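Local coordinates for lasso peptide isopeptidase AtxE2 (Asticcacaulis excentricus, PDB 5TXE), which hydrolyses the isopeptide bond of the lasso peptides astexin-2 and astexin-3, recognising mainly their looped, threaded structure and turning them into linear peptides, at residues T112-G117 against V223-S228; A488-S491 against N495-N498; G568-K571 against E576-Q579; Q579-P584 against S590-A595. The protein carries 1 engineered substitution. All blocks are in the same frame, centred on the assembly; numbering follows the deposited sequence.

Contact 1 (T112-G117 against V223-S228); sequences TIPSWG and VLEPIS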
loop_
_atom_site.group_PDB
_atom_site.type_symbol
_atom_site.label_atom_id
_atom_site.label_comp_id
_atom_site.label_asym_id
_atom_site.label_seq_id
_atom_site.Cartn_x
_atom_site.Cartn_y
_atom_site.Cartn_z
ATOM N N THR A 112 -9.378 -7.854 3.195
ATOM C CA THR A 112 -9.100 -9.246 2.888
ATOM C C THR A 112 -9.697 -9.581 1.563
ATOM O O THR A 112 -10.669 -8.971 1.150
ATOM C CB THR A 112 -9.691 -10.262 3.938
ATOM O OG1 THR A 112 -11.108 -10.129 4.069
ATOM C CG2 THR A 112 -9.032 -10.074 5.293
ATOM N N ILE A 113 -9.092 -10.533 0.871
ATOM C CA ILE A 113 -9.603 -11.031 -0.421
ATOM C C ILE A 113 -9.340 -12.532 -0.566
ATOM O O ILE A 113 -8.477 -13.099 0.154
ATOM C CB ILE A 113 -8.890 -10.347 -1.635
ATOM C CG1 ILE A 113 -7.369 -10.565 -1.587
ATOM C CG2 ILE A 113 -9.194 -8.867 -1.729
ATOM C CD1 ILE A 113 -6.680 -10.327 -2.949
ATOM N N PRO A 114 -10.042 -13.188 -1.505
ATOM C CA PRO A 114 -9.665 -14.528 -1.906
ATOM C C PRO A 114 -8.339 -14.445 -2.655
ATOM O O PRO A 114 -8.111 -13.490 -3.345
ATOM C CB PRO A 114 -10.764 -14.945 -2.878
ATOM C CG PRO A 114 -11.892 -13.998 -2.664
ATOM C CD PRO A 114 -11.255 -12.712 -2.195
ATOM N N SER A 115 -7.482 -15.438 -2.481
ATOM C CA SER A 115 -6.225 -15.589 -3.228
ATOM C C SER A 115 -5.804 -17.050 -3.176
ATOM O O SER A 115 -6.039 -17.739 -2.163
ATOM C CB SER A 115 -5.082 -14.821 -2.605
ATOM O OG SER A 115 -5.281 -13.415 -2.675
ATOM N N TRP A 116 -5.159 -17.479 -4.272
ATOM C CA TRP A 116 -4.534 -18.788 -4.399
ATOM C C TRP A 116 -5.486 -19.933 -4.326
ATOM O O TRP A 116 -5.073 -21.066 -4.031
ATOM C CB TRP A 116 -3.505 -18.983 -3.311
ATOM C CG TRP A 116 -2.532 -17.817 -3.145
ATOM C CD1 TRP A 116 -2.498 -16.933 -2.145
ATOM C CD2 TRP A 116 -1.425 -17.510 -3.996
ATOM N NE1 TRP A 116 -1.436 -16.059 -2.308
ATOM C CE2 TRP A 116 -0.765 -16.401 -3.448
ATOM C CE3 TRP A 116 -0.949 -18.052 -5.182
ATOM C CZ2 TRP A 116 0.363 -15.833 -4.051
ATOM C CZ3 TRP A 116 0.156 -17.506 -5.767
ATOM C CH2 TRP A 116 0.807 -16.403 -5.211
ATOM N N GLY A 117 -6.768 -19.655 -4.510
ATOM C CA GLY A 117 -7.774 -20.677 -4.288
ATOM C C GLY A 117 -8.309 -20.779 -2.879
ATOM O O GLY A 117 -9.224 -21.605 -2.608
ATOM N N VAL A 223 -10.390 -22.397 4.382
ATOM C CA VAL A 223 -11.519 -22.641 3.546
ATOM C C VAL A 223 -11.097 -22.400 2.105
ATOM O O VAL A 223 -10.568 -21.328 1.765
ATOM C CB VAL A 223 -12.651 -21.639 3.860
ATOM C CG1 VAL A 223 -13.784 -21.771 2.861
ATOM C CG2 VAL A 223 -13.148 -21.801 5.314
ATOM N N LEU A 224 -11.384 -23.366 1.250
ATOM C CA LEU A 224 -11.122 -23.266 -0.208
ATOM C C LEU A 224 -12.305 -22.638 -0.943
ATOM O O LEU A 224 -13.459 -22.915 -0.630
ATOM C CB LEU A 224 -10.907 -24.663 -0.782
ATOM C CG LEU A 224 -9.747 -25.420 -0.112
ATOM C CD1 LEU A 224 -9.687 -26.885 -0.601
ATOM C CD2 LEU A 224 -8.419 -24.704 -0.365
ATOM N N GLU A 225 -12.011 -21.863 -1.971
ATOM C CA GLU A 225 -13.004 -21.561 -3.008
ATOM C C GLU A 225 -13.551 -22.870 -3.607
ATOM O O GLU A 225 -12.839 -23.854 -3.618
ATOM C CB GLU A 225 -12.327 -20.720 -4.081
ATOM C CG GLU A 225 -12.089 -19.281 -3.658
ATOM C CD GLU A 225 -13.400 -18.539 -3.405
ATOM O OE1 GLU A 225 -14.495 -19.031 -3.797
ATOM O OE2 GLU A 225 -13.350 -17.441 -2.827
ATOM N N PRO A 226 -14.774 -22.924 -4.145
ATOM C CA PRO A 226 -15.634 -21.759 -4.387
ATOM C C PRO A 226 -16.527 -21.547 -3.186
ATOM O O PRO A 226 -17.068 -22.506 -2.640
ATOM C CB PRO A 226 -16.495 -22.219 -5.583
ATOM C CG PRO A 226 -16.660 -23.706 -5.351
ATOM C CD PRO A 226 -15.371 -24.182 -4.663
ATOM N N ILE A 227 -16.693 -20.309 -2.788
ATOM C CA ILE A 227 -17.674 -19.983 -1.783
ATOM C C ILE A 227 -18.499 -18.844 -2.382
ATOM O O ILE A 227 -17.953 -17.812 -2.740
ATOM C CB ILE A 227 -17.014 -19.415 -0.507
ATOM C CG1 ILE A 227 -16.191 -20.459 0.220
ATOM C CG2 ILE A 227 -18.061 -18.840 0.438
ATOM C CD1 ILE A 227 -16.948 -21.673 0.741
ATOM N N SER A 228 -19.816 -19.000 -2.437
ATOM C CA SER A 228 -20.646 -18.001 -3.089
ATOM C C SER A 228 -20.993 -16.813 -2.215
ATOM O O SER A 228 -21.075 -16.899 -0.984
ATOM C CB SER A 228 -21.997 -18.601 -3.466
ATOM O OG SER A 228 -21.861 -19.885 -4.002
#

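Contact 2 (A488-S491 against N495-N498); sequences AEYS and NRWN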
loop_
_atom_site.group_PDB
_atom_site.type_symbol
_atom_site.label_atom_id
_atom_site.label_comp_id
_atom_site.label_asym_id
_atom_site.label_seq_id
_atom_site.Cartn_x
_atom_site.Cartn_y
_atom_site.Cartn_z
ATOM N N ALA A 488 10.313 -14.078 -16.052
ATOM C CA ALA A 488 11.512 -13.462 -16.642
ATOM C C ALA A 488 12.315 -12.576 -15.657
ATOM O O ALA A 488 13.551 -12.594 -15.666
ATOM C CB ALA A 488 11.143 -12.630 -17.860
ATOM N N GLU A 489 11.637 -11.807 -14.810
ATOM C CA GLU A 489 12.344 -10.948 -13.805
ATOM C C GLU A 489 13.162 -11.734 -12.747
ATOM O O GLU A 489 14.220 -11.269 -12.295
ATOM C CB GLU A 489 11.358 -10.037 -13.078
ATOM C CG GLU A 489 10.671 -9.056 -14.013
ATOM C CD GLU A 489 9.483 -8.331 -13.396
ATOM O OE1 GLU A 489 8.889 -8.825 -12.418
ATOM O OE2 GLU A 489 9.108 -7.280 -13.939
ATOM N N TYR A 490 12.670 -12.918 -12.381
ATOM C CA TYR A 490 13.338 -13.737 -11.372
ATOM C C TYR A 490 14.362 -14.631 -11.969
ATOM O O TYR A 490 15.177 -15.176 -11.260
ATOM C CB TYR A 490 12.334 -14.570 -10.570
ATOM C CG TYR A 490 11.665 -13.769 -9.464
ATOM C CD1 TYR A 490 12.267 -13.636 -8.209
ATOM C CD2 TYR A 490 10.474 -13.123 -9.677
ATOM C CE1 TYR A 490 11.673 -12.902 -7.188
ATOM C CE2 TYR A 490 9.869 -12.390 -8.667
ATOM C CZ TYR A 490 10.465 -12.282 -7.419
ATOM O OH TYR A 490 9.854 -11.541 -6.432
ATOM N N SER A 491 14.333 -14.809 -13.281
ATOM C CA SER A 491 15.292 -15.678 -13.907
ATOM C C SER A 491 16.665 -15.149 -13.599
ATOM O O SER A 491 17.018 -14.015 -13.968
ATOM C CB SER A 491 15.097 -15.703 -15.419
ATOM O OG SER A 491 16.235 -16.295 -15.973
ATOM N N ASN A 495 16.115 -8.986 -12.335
ATOM C CA ASN A 495 15.584 -7.732 -11.844
ATOM C C ASN A 495 16.112 -7.333 -10.461
ATOM O O ASN A 495 16.253 -6.150 -10.175
ATOM C CB ASN A 495 14.051 -7.697 -11.851
ATOM C CG ASN A 495 13.516 -6.261 -11.713
ATOM O OD1 ASN A 495 14.023 -5.340 -12.357
ATOM N ND2 ASN A 495 12.531 -6.073 -10.867
ATOM N N ARG A 496 16.425 -8.299 -9.611
ATOM C CA ARG A 496 16.939 -7.946 -8.344
ATOM C C ARG A 496 18.254 -7.287 -8.499
ATOM O O ARG A 496 18.583 -6.354 -7.738
ATOM C CB ARG A 496 17.136 -9.187 -7.475
ATOM C CG ARG A 496 16.735 -8.976 -6.056
ATOM C CD ARG A 496 15.232 -9.054 -6.117
ATOM N NE ARG A 496 14.607 -8.044 -5.398
ATOM C CZ ARG A 496 13.300 -7.905 -5.320
ATOM N NH1 ARG A 496 12.490 -8.738 -5.930
ATOM N NH2 ARG A 496 12.817 -6.937 -4.581
ATOM N N TRP A 497 19.071 -7.775 -9.452
ATOM C CA TRP A 497 20.340 -7.051 -9.765
ATOM C C TRP A 497 20.106 -5.633 -10.295
ATOM O O TRP A 497 20.835 -4.716 -9.984
ATOM C CB TRP A 497 21.163 -7.806 -10.782
ATOM C CG TRP A 497 21.948 -8.913 -10.232
ATOM C CD1 TRP A 497 21.764 -10.286 -10.434
ATOM C CD2 TRP A 497 23.110 -8.771 -9.442
ATOM N NE1 TRP A 497 22.761 -10.974 -9.785
ATOM C CE2 TRP A 497 23.594 -10.064 -9.170
ATOM C CE3 TRP A 497 23.787 -7.669 -8.925
ATOM C CZ2 TRP A 497 24.706 -10.275 -8.405
ATOM C CZ3 TRP A 497 24.903 -7.885 -8.171
ATOM C CH2 TRP A 497 25.356 -9.172 -7.912
ATOM N N ASN A 498 19.105 -5.452 -11.137
ATOM C CA ASN A 498 18.792 -4.090 -11.636
ATOM C C ASN A 498 18.426 -3.169 -10.474
ATOM O O ASN A 498 18.796 -1.961 -10.431
ATOM C CB ASN A 498 17.611 -4.162 -12.612
ATOM C CG ASN A 498 17.104 -2.767 -13.065
ATOM O OD1 ASN A 498 17.884 -1.887 -13.473
ATOM N ND2 ASN A 498 15.772 -2.580 -13.001
HETATM O O HOH W 1 15.183 -10.859 -9.825
#

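Contact 3 (G568-K571 against E576-Q579); sequences GALK and ETDQ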
loop_
_atom_site.group_PDB
_atom_site.type_symbol
_atom_site.label_atom_id
_atom_site.label_comp_id
_atom_site.label_asym_id
_atom_site.label_seq_id
_atom_site.Cartn_x
_atom_site.Cartn_y
_atom_site.Cartn_z
ATOM N N GLY A 568 3.555 -24.499 -4.721
ATOM C CA GLY A 568 3.359 -24.928 -6.110
ATOM C C GLY A 568 3.010 -23.767 -7.042
ATOM O O GLY A 568 3.550 -23.669 -8.135
ATOM N N ALA A 569 2.153 -22.862 -6.604
ATOM C CA ALA A 569 1.718 -21.734 -7.451
ATOM C C ALA A 569 2.828 -20.730 -7.695
ATOM O O ALA A 569 2.802 -20.019 -8.691
ATOM C CB ALA A 569 0.499 -21.021 -6.845
ATOM N N LEU A 570 3.811 -20.650 -6.807
ATOM C CA LEU A 570 4.860 -19.632 -6.954
ATOM C C LEU A 570 5.880 -19.947 -8.053
ATOM O O LEU A 570 6.536 -19.058 -8.589
ATOM C CB LEU A 570 5.623 -19.415 -5.650
ATOM C CG LEU A 570 4.891 -18.708 -4.505
ATOM C CD1 LEU A 570 5.755 -18.704 -3.246
ATOM C CD2 LEU A 570 4.530 -17.295 -4.901
ATOM N N LYS A 571 6.007 -21.213 -8.343
ATOM C CA LYS A 571 6.898 -21.717 -9.365
ATOM C C LYS A 571 6.618 -21.016 -10.721
ATOM O O LYS A 571 7.544 -20.636 -11.406
ATOM C CB LYS A 571 6.728 -23.244 -9.376
ATOM C CG LYS A 571 7.319 -24.006 -10.510
ATOM C CD LYS A 571 8.830 -24.084 -10.434
ATOM C CE LYS A 571 9.341 -25.114 -11.445
ATOM N NZ LYS A 571 10.791 -24.968 -11.646
ATOM N N GLU A 576 11.711 -20.651 -7.420
ATOM C CA GLU A 576 11.995 -22.086 -7.581
ATOM C C GLU A 576 11.754 -22.910 -6.300
ATOM O O GLU A 576 12.669 -23.424 -5.668
ATOM C CB GLU A 576 13.424 -22.297 -8.096
ATOM C CG GLU A 576 13.762 -21.571 -9.401
ATOM C CD GLU A 576 12.899 -21.925 -10.612
ATOM O OE1 GLU A 576 12.232 -22.980 -10.639
ATOM O OE2 GLU A 576 12.899 -21.117 -11.572
ATOM N N THR A 577 10.495 -23.081 -5.955
ATOM C CA THR A 577 10.114 -23.791 -4.737
ATOM C C THR A 577 10.291 -25.313 -4.823
ATOM O O THR A 577 10.252 -26.009 -3.817
ATOM C CB THR A 577 8.691 -23.501 -4.404
ATOM O OG1 THR A 577 7.869 -23.802 -5.545
ATOM C CG2 THR A 577 8.551 -22.011 -4.053
ATOM N N ASP A 578 10.573 -25.820 -6.007
ATOM C CA ASP A 578 10.978 -27.226 -6.145
ATOM C C ASP A 578 12.492 -27.457 -5.896
ATOM O O ASP A 578 12.936 -28.583 -5.846
ATOM C CB ASP A 578 10.584 -27.773 -7.500
ATOM C CG ASP A 578 11.168 -26.949 -8.688
ATOM O OD1 ASP A 578 11.675 -25.805 -8.514
ATOM O OD2 ASP A 578 11.076 -27.458 -9.826
ATOM N N GLN A 579 13.277 -26.391 -5.738
ATOM C CA GLN A 579 14.668 -26.552 -5.268
ATOM C C GLN A 579 14.727 -26.426 -3.731
ATOM O O GLN A 579 14.123 -25.523 -3.125
ATOM C CB GLN A 579 15.584 -25.517 -5.931
ATOM C CG GLN A 579 15.827 -25.709 -7.431
ATOM C CD GLN A 579 16.694 -24.588 -7.983
ATOM O OE1 GLN A 579 17.607 -24.088 -7.312
ATOM N NE2 GLN A 579 16.358 -24.128 -9.165
#

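Contact 4 (Q579-P584 against S590-A595); sequences QADDGP and SFVVNA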
loop_
_atom_site.group_PDB
_atom_site.type_symbol
_atom_site.label_atom_id
_atom_site.label_comp_id
_atom_site.label_asym_id
_atom_site.label_seq_id
_atom_site.Cartn_x
_atom_site.Cartn_y
_atom_site.Cartn_z
ATOM N N GLN A 579 13.277 -26.391 -5.738
ATOM C CA GLN A 579 14.668 -26.552 -5.268
ATOM C C GLN A 579 14.727 -26.426 -3.731
ATOM O O GLN A 579 14.123 -25.523 -3.125
ATOM C CB GLN A 579 15.584 -25.517 -5.931
ATOM C CG GLN A 579 15.827 -25.709 -7.431
ATOM C CD GLN A 579 16.694 -24.588 -7.983
ATOM O OE1 GLN A 579 17.607 -24.088 -7.312
ATOM N NE2 GLN A 579 16.358 -24.128 -9.165
ATOM N N ALA A 580 15.464 -27.345 -3.126
ATOM C CA ALA A 580 15.875 -27.256 -1.749
ATOM C C ALA A 580 16.816 -26.054 -1.562
ATOM O O ALA A 580 17.237 -25.394 -2.532
ATOM C CB ALA A 580 16.582 -28.549 -1.336
ATOM N N ASP A 581 17.164 -25.783 -0.316
ATOM C CA ASP A 581 17.843 -24.551 -0.046
ATOM C C ASP A 581 19.253 -24.450 -0.560
ATOM O O ASP A 581 19.784 -23.335 -0.644
ATOM C CB ASP A 581 17.909 -24.242 1.438
ATOM C CG ASP A 581 17.916 -22.745 1.688
ATOM O OD1 ASP A 581 17.258 -21.956 0.897
ATOM O OD2 ASP A 581 18.643 -22.367 2.600
ATOM N N ASP A 582 19.876 -25.595 -0.828
ATOM C CA ASP A 582 21.252 -25.648 -1.375
ATOM C C ASP A 582 21.213 -25.656 -2.939
ATOM O O ASP A 582 22.218 -25.869 -3.585
ATOM C CB ASP A 582 22.033 -26.864 -0.831
ATOM C CG ASP A 582 21.383 -28.225 -1.220
ATOM O OD1 ASP A 582 20.358 -28.264 -1.923
ATOM O OD2 ASP A 582 21.911 -29.268 -0.826
ATOM N N GLY A 583 20.038 -25.404 -3.513
ATOM C CA GLY A 583 19.914 -25.338 -4.954
ATOM C C GLY A 583 20.400 -23.986 -5.479
ATOM O O GLY A 583 20.587 -23.018 -4.705
ATOM N N PRO A 584 20.642 -23.920 -6.787
ATOM C CA PRO A 584 21.284 -22.729 -7.358
ATOM C C PRO A 584 20.471 -21.420 -7.192
ATOM O O PRO A 584 21.052 -20.372 -6.982
ATOM C CB PRO A 584 21.432 -23.079 -8.828
ATOM C CG PRO A 584 20.444 -24.193 -9.060
ATOM C CD PRO A 584 20.411 -24.971 -7.785
ATOM N N SER A 590 19.558 -16.947 0.316
ATOM C CA SER A 590 19.325 -17.699 1.534
ATOM C C SER A 590 20.331 -17.324 2.594
ATOM O O SER A 590 21.548 -17.393 2.360
ATOM C CB SER A 590 19.364 -19.196 1.306
ATOM O OG SER A 590 19.614 -19.840 2.547
ATOM N N PHE A 591 19.822 -16.924 3.760
ATOM C CA PHE A 591 20.701 -16.686 4.901
ATOM C C PHE A 591 21.234 -17.969 5.539
ATOM O O PHE A 591 22.280 -17.951 6.196
ATOM C CB PHE A 591 20.019 -15.826 5.972
ATOM C CG PHE A 591 19.866 -14.378 5.603
ATOM C CD1 PHE A 591 20.438 -13.844 4.468
ATOM C CD2 PHE A 591 19.149 -13.550 6.418
ATOM C CE1 PHE A 591 20.304 -12.489 4.187
ATOM C CE2 PHE A 591 18.972 -12.216 6.126
ATOM C CZ PHE A 591 19.553 -11.676 5.016
ATOM N N VAL A 592 20.561 -19.082 5.347
ATOM C CA VAL A 592 21.120 -20.346 5.833
ATOM C C VAL A 592 22.402 -20.680 5.017
ATOM O O VAL A 592 23.449 -20.912 5.584
ATOM C CB VAL A 592 20.087 -21.512 5.723
ATOM C CG1 VAL A 592 20.684 -22.873 6.153
ATOM C CG2 VAL A 592 18.898 -21.204 6.593
ATOM N N VAL A 593 22.299 -20.665 3.694
ATOM C CA VAL A 593 23.461 -20.895 2.814
ATOM C C VAL A 593 24.592 -19.907 3.090
ATOM O O VAL A 593 25.736 -20.324 3.222
ATOM C CB VAL A 593 23.029 -20.833 1.342
ATOM C CG1 VAL A 593 24.220 -20.862 0.382
ATOM C CG2 VAL A 593 22.050 -21.963 1.044
ATOM N N ASN A 594 24.283 -18.618 3.253
ATOM C CA ASN A 594 25.299 -17.580 3.317
ATOM C C ASN A 594 25.568 -17.015 4.683
ATOM O O ASN A 594 26.319 -16.057 4.816
ATOM C CB ASN A 594 24.862 -16.440 2.407
ATOM C CG ASN A 594 24.826 -16.867 0.945
ATOM O OD1 ASN A 594 25.881 -17.130 0.383
ATOM N ND2 ASN A 594 23.628 -16.961 0.335
ATOM N N ALA A 595 25.053 -17.648 5.731
ATOM C CA ALA A 595 25.232 -17.107 7.086
ATOM C C ALA A 595 26.656 -16.728 7.441
ATOM O O ALA A 595 26.912 -15.694 8.060
ATOM C CB ALA A 595 24.752 -18.102 8.131
#

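Contact 1 (T112-G117 against V223-S228)
Two irregular loops meet where Gly117 faces Glu225, their CA atoms 5.5 Å apart, and a single backbone bond joins them: Glu225 N donates to Gly117 O at 2.9 Å with an N-H...O angle of 151°, approaching well out of the carbonyl plane. The same oxygen lies 3.5 Å from Leu224 CA, a CA-H...O contact, so Gly117 O is held by two successive residues of 223-228. Gly117 has phi 89°, and a CB there would press against the carbonyl oxygen of Trp116. Glu225 supplies most of the side-chain cover. Its CB and CG lie against the Gly117 carbonyl, and a bend at chi2 (-64°) curls the chain back, bringing OE2 across the CB-CG side of the proline ring, 3.6 Å from Pro114 CB. The other carboxylate oxygen, OE1, accepts from Ile227 N at 2.7 Å, met from above the carboxylate plane; that bond pins the head group within its own loop, just past the cis peptide before Pro226. Leu224 touches more lightly, its CB and CD2 each 3.9 Å from Gly117 O. Next to this junction, Trp116 binds the lasso peptide: NE1 bonds to the peptide backbone and the indole stacks on one of its aromatic side chains. Segment 112-117 lies in the long loop between strand 100-104 and strand 133-134, whereas 223-228 leads into strand 230-235; Val223 packs on helix 190-202, and Trp116 leans on helix 563-570 of the hydrolase part.

Contact 2 (A488-S491 against N495-N498)
Asn495 lays its CB over Glu489, 3.8 Å from Glu489 CB and 3.6 Å from Glu489 O, so the first atoms of the two side chains overlap while their polar ends go elsewhere. Beside this touch a backbone bond joins the segments: Asn495 N donates to Glu489 O at 3.0 Å, nearly straight (N-H...O 170°) and in the carbonyl plane. A water also donates to Glu489 O and accepts from Arg496 N at 2.9 Å, giving that carbonyl two donors and tying it to two successive residues. With CG anti to the backbone N (chi1 -164°), Asn495 directs its amide along its own helix, where OD1 receives a weak bond from Asn498 ND2. The carbonyl of Glu489 comes from the last turn of helix 482-490, and its partners from the start of helix 494-512. The two helices are joined by a short connection in the prolyl oligopeptidase-type alpha/beta-hydrolase domain. Glu489 OE2 accepts from Gln485 of its own helix and from Ser472 of a nearby loop. Further in, Tyr490 and Arg496 run side by side, pointing the same way. Their planes are 42° apart, and the phenol OH lies at the edge of the guanidinium, near its plane, 3.9 Å from NH1, a packing contact. Bends at chi2 and chi3 fold the arginine chain toward the tyrosine. The guanidinium makes its salt bridge through NH2 to Asp528, the residue after the engineered Ala527 that replaces the nucleophile, and NH2 also bonds to Thr532 of helix 528-539.

Contact 3 (G568-K571 against E576-Q579)
Bends at chi2 in Lys571 and Glu576, and the chi1 of Asp578, bring the three charges together. Lys571 turns at chi2 (73°) and then extends toward 576-579; Glu576 folds back at chi2 (-59°), which returns its carboxylate to the lysine although its CB points away from 568-571; and Asp578, with chi1 57°, stands its carboxylate above its own backbone. The ammonium lands between the two acids. Lys571 NZ makes a salt bridge of 2.7 Å to Glu576 OE1, met almost end-on along the C-O bond, and a second of 3.1 Å to Asp578 OD2, met from the syn side but clearly out of the carboxylate plane. A weaker bond to Asp578 OD1 makes that grip lopsidedly two-pronged. The lysine methylenes follow the charge, with CE 3.3 Å from Asp578 OD2. Both acids belong to a type I turn, closed by Gln579 N donating to Glu576 O at 3.0 Å. Between them Thr577 faces the helical side: its CG2 is 4.2 Å from Leu570 CB, and OG1, 4.0 Å from Lys571 CB, is bonded to the carbonyl of Ser567. The turn, in the loop that follows helix 563-570, is fastened back to the end of that helix by the lysine and by the threonine. Leu570 connects this region to the substrate site, since it touches Asn562, Trp116 and the backbone of the bound peptide. One cation shared by two carboxylates should ease the repulsion between acids only two residues apart, though at this exposed position water probably weakens each ion pair.

Contact 4 (Q579-P584 against S590-A595)
Asp581 OD2 takes a 2.7 Å hydrogen bond from the OG of Ser590, the N-cap residue of helix 591-594. The capping bond is Val593 N to Ser590 OG, 3.0 Å and close to straight at 171°, so the hydroxyl accepts from Val593 N and donates its own hydrogen bond to Asp581 OD2. OD2 receives it on the syn side, slightly out of the carboxylate plane. With Ser590 OG anti to the backbone N (chi1 159°), the hydroxyl faces both partners. This is the tight half: OD2 also sits 3.5 Å from Val592 CB, and Val593 CG2 presses to 3.1 Å from Asp581 O. The carboxylate's other oxygen, OD1, accepts from Ser555 N, which fixes its orientation; its negative charge would probably suit the start of a helix. The loose half begins one residue on. Asp582, in the same type I turn of 580-583, only grazes the helix, its CA 4.5 Å from Val593 CG2, while its carboxylate leads away on an exposed surface. In the N-cap residue itself, Ser590 O accepts from opposite faces of its plane, from Asn594 N and from Asn594 ND2, the latter at 2.9 Å.

Along the chain the contacts follow one another in series, contact 1 first, and contacts 3 and 4 join at shared Gln579, their centres 14 Å apart. Contacts 2, 3 and 4 belong to the prolyl oligopeptidase-type catalytic domain; contact 1 comes from loops among the antiparallel sheets that precede it, which as in relatives probably form the propeller. The two parts meet where contact 1 touches contact 3: Trp116 CZ3 lies 3.7 Å from Ala569 CB of helix 563-570, beside the bound peptide. In contact 2 the side chain of Arg496 is about 8 Å from that of the engineered Ala527 and about 7 Å from that of Tyr438, while contact 4 lies farther out, away from annotated sites.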